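Local coordinates for protein oxidoreductase (Corynebacterium diphtheriae, PDB 3K20) that probably catalyses redox reactions with a bound FMN cofactor, as a flavodoxin-like member of the NADPH-dependent FMN reductase family, at residues 36-41 against 180-185. Numbering follows the deposited sequence.
Sequences EAVTAA and GELASL
Val38 sets CG1 opposite its own backbone N (chi1 178°) and leaves CG2 beside that N, while Leu182 carries CG anti to its N (chi1 -168°) and extends CD2 onward from there, so that this methyl meets both branches of the valine. The closer touch is Val38 CG2 to Leu182 CD2 at 4.0 Å, with Val38 CG1 to the same CD2 only slightly longer at 4.2 Å; the two side chains meet at a slant. One turn further along the first helix, the second touch is made by two alanines whose methyls point into the interface: Ala41 CB lies 3.4 Å from Ala183 CB. The Ala41 methyl also rests over the backbone of Gly180, where Ala41 CA and Gly180 CA come within 5.8 Å of each other. With such small residues facing each other, the segment axes pass at 8.6 Å, crossing at -51°, and the side-chain pairing across them is apolar. On the far side of the second helix, Ser184 OG bonds back to Gly180 O at 2.9 Å, from the opposite face of that carbonyl to Ser184 N. Helices 26-44 and 165-186 thus pack across each other on one face of the parallel sheet of this flavodoxin-like fold, Val38 and Leu182 both reaching Leu14 of strand 12-18 and Ile122 of strand 120-127.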
ATOM      1  N   GLU A  36      -5.800 -18.082 -22.223  1.00 51.83           N
ATOM      2  CA  GLU A  36      -6.594 -19.152 -22.832  1.00 54.47           C
ATOM      3  C   GLU A  36      -8.049 -18.919 -22.436  1.00 53.66           C
ATOM      4  O   GLU A  36      -8.953 -18.954 -23.281  1.00 53.74           O
ATOM      5  CB  GLU A  36      -6.124 -20.531 -22.342  1.00 57.33           C
ATOM      6  CG  GLU A  36      -5.118 -21.209 -23.272  1.00 61.20           C
ATOM      7  CD  GLU A  36      -3.894 -21.762 -22.542  1.00 65.19           C
ATOM      8  OE1 GLU A  36      -4.064 -22.436 -21.493  1.00 64.92           O
ATOM      9  OE2 GLU A  36      -2.760 -21.524 -23.029  1.00 66.17           O
ATOM     10  N   ALA A  37      -8.255 -18.657 -21.147  1.00 47.85           N
ATOM     11  CA  ALA A  37      -9.584 -18.388 -20.609  1.00 46.94           C
ATOM     12  C   ALA A  37     -10.218 -17.157 -21.263  1.00 46.44           C
ATOM     13  O   ALA A  37     -11.426 -17.136 -21.519  1.00 48.27           O
ATOM     14  CB  ALA A  37      -9.511 -18.196 -19.103  1.00 45.19           C
ATOM     15  N   VAL A  38      -9.417 -16.130 -21.529  1.00 39.81           N
ATOM     16  CA  VAL A  38      -9.956 -14.933 -22.157  1.00 39.79           C
ATOM     17  C   VAL A  38     -10.385 -15.232 -23.596  1.00 41.43           C
ATOM     18  O   VAL A  38     -11.381 -14.688 -24.085  1.00 40.81           O
ATOM     19  CB  VAL A  38      -8.926 -13.770 -22.151  1.00 38.73           C
ATOM     20  CG1 VAL A  38      -9.501 -12.550 -22.864  1.00 35.82           C
ATOM     21  CG2 VAL A  38      -8.565 -13.408 -20.712  1.00 36.66           C
ATOM     22  N   THR A  39      -9.638 -16.100 -24.272  1.00 41.69           N
ATOM     23  CA  THR A  39      -9.977 -16.458 -25.647  1.00 43.24           C
ATOM     24  C   THR A  39     -11.298 -17.224 -25.649  1.00 44.15           C
ATOM     25  O   THR A  39     -12.164 -17.007 -26.505  1.00 42.93           O
ATOM     26  CB  THR A  39      -8.884 -17.340 -26.292  1.00 43.15           C
ATOM     27  OG1 THR A  39      -7.661 -16.601 -26.382  1.00 42.86           O
ATOM     28  CG2 THR A  39      -9.300 -17.763 -27.687  1.00 41.16           C
ATOM     29  N   ALA A  40     -11.442 -18.116 -24.675  1.00 44.90           N
ATOM     30  CA  ALA A  40     -12.652 -18.915 -24.539  1.00 46.54           C
ATOM     31  C   ALA A  40     -13.883 -18.027 -24.304  1.00 47.34           C
ATOM     32  O   ALA A  40     -14.965 -18.281 -24.853  1.00 48.28           O
ATOM     33  CB  ALA A  40     -12.485 -19.900 -23.387  1.00 44.32           C
ATOM     34  N   ALA A  41     -13.708 -16.984 -23.494  1.00 49.88           N
ATOM     35  CA  ALA A  41     -14.793 -16.064 -23.165  1.00 48.88           C
ATOM     36  C   ALA A  41     -15.152 -15.139 -24.322  1.00 48.43           C
ATOM     37  O   ALA A  41     -16.321 -14.818 -24.519  1.00 50.00           O
ATOM     38  CB  ALA A  41     -14.428 -15.240 -21.927  1.00 46.45           C
ATOM     39  N   GLY A 180     -13.944 -13.422 -17.867  1.00 41.19           N
ATOM     40  CA  GLY A 180     -15.212 -12.879 -18.312  1.00 41.30           C
ATOM     41  C   GLY A 180     -15.257 -11.368 -18.211  1.00 40.58           C
ATOM     42  O   GLY A 180     -15.705 -10.685 -19.134  1.00 38.81           O
ATOM     43  N   GLU A 181     -14.790 -10.844 -17.083  1.00 41.76           N
ATOM     44  CA  GLU A 181     -14.793  -9.404 -16.874  1.00 43.66           C
ATOM     45  C   GLU A 181     -14.049  -8.726 -18.020  1.00 44.30           C
ATOM     46  O   GLU A 181     -14.557  -7.779 -18.637  1.00 44.79           O
ATOM     47  CB  GLU A 181     -14.140  -9.072 -15.528  1.00 43.53           C
ATOM     48  CG  GLU A 181     -14.696  -9.916 -14.380  1.00 44.92           C
ATOM     49  CD  GLU A 181     -14.169  -9.522 -13.006  1.00 45.35           C
ATOM     50  OE1 GLU A 181     -13.030  -9.012 -12.900  1.00 46.17           O
ATOM     51  OE2 GLU A 181     -14.897  -9.752 -12.021  1.00 46.10           O
ATOM     52  N   LEU A 182     -12.858  -9.237 -18.323  1.00 38.29           N
ATOM     53  CA  LEU A 182     -12.041  -8.682 -19.391  1.00 37.54           C
ATOM     54  C   LEU A 182     -12.713  -8.864 -20.745  1.00 39.03           C
ATOM     55  O   LEU A 182     -12.824  -7.917 -21.521  1.00 38.44           O
ATOM     56  CB  LEU A 182     -10.669  -9.357 -19.415  1.00 34.42           C
ATOM     57  CG  LEU A 182      -9.625  -8.672 -20.298  1.00 31.93           C
ATOM     58  CD1 LEU A 182      -9.361  -7.273 -19.779  1.00 30.02           C
ATOM     59  CD2 LEU A 182      -8.340  -9.485 -20.298  1.00 31.77           C
ATOM     60  N   ALA A 183     -13.157 -10.086 -21.021  1.00 43.95           N
ATOM     61  CA  ALA A 183     -13.805 -10.390 -22.289  1.00 45.54           C
ATOM     62  C   ALA A 183     -14.958  -9.433 -22.549  1.00 47.93           C
ATOM     63  O   ALA A 183     -15.128  -8.958 -23.668  1.00 49.60           O
ATOM     64  CB  ALA A 183     -14.302 -11.827 -22.295  1.00 44.39           C
ATOM     65  N   SER A 184     -15.740  -9.148 -21.512  1.00 43.19           N
ATOM     66  CA  SER A 184     -16.875  -8.243 -21.640  1.00 46.29           C
ATOM     67  C   SER A 184     -16.430  -6.849 -22.058  1.00 45.78           C
ATOM     68  O   SER A 184     -17.056  -6.209 -22.906  1.00 46.34           O
ATOM     69  CB  SER A 184     -17.643  -8.173 -20.324  1.00 47.46           C
ATOM     70  OG  SER A 184     -18.178  -9.445 -20.001  1.00 52.71           O
ATOM     71  N   LEU A 185     -15.346  -6.383 -21.450  1.00 50.53           N
ATOM     72  CA  LEU A 185     -14.793  -5.073 -21.764  1.00 49.54           C
ATOM     73  C   LEU A 185     -14.201  -5.070 -23.175  1.00 49.87           C
ATOM     74  O   LEU A 185     -14.295  -4.081 -23.897  1.00 51.35           O
ATOM     75  CB  LEU A 185     -13.707  -4.711 -20.743  1.00 46.32           C
ATOM     76  CG  LEU A 185     -14.028  -3.734 -19.611  1.00 44.92           C
ATOM     77  CD1 LEU A 185     -15.407  -3.973 -19.060  1.00 43.50           C
ATOM     78  CD2 LEU A 185     -12.985  -3.882 -18.525  1.00 43.81           C
TER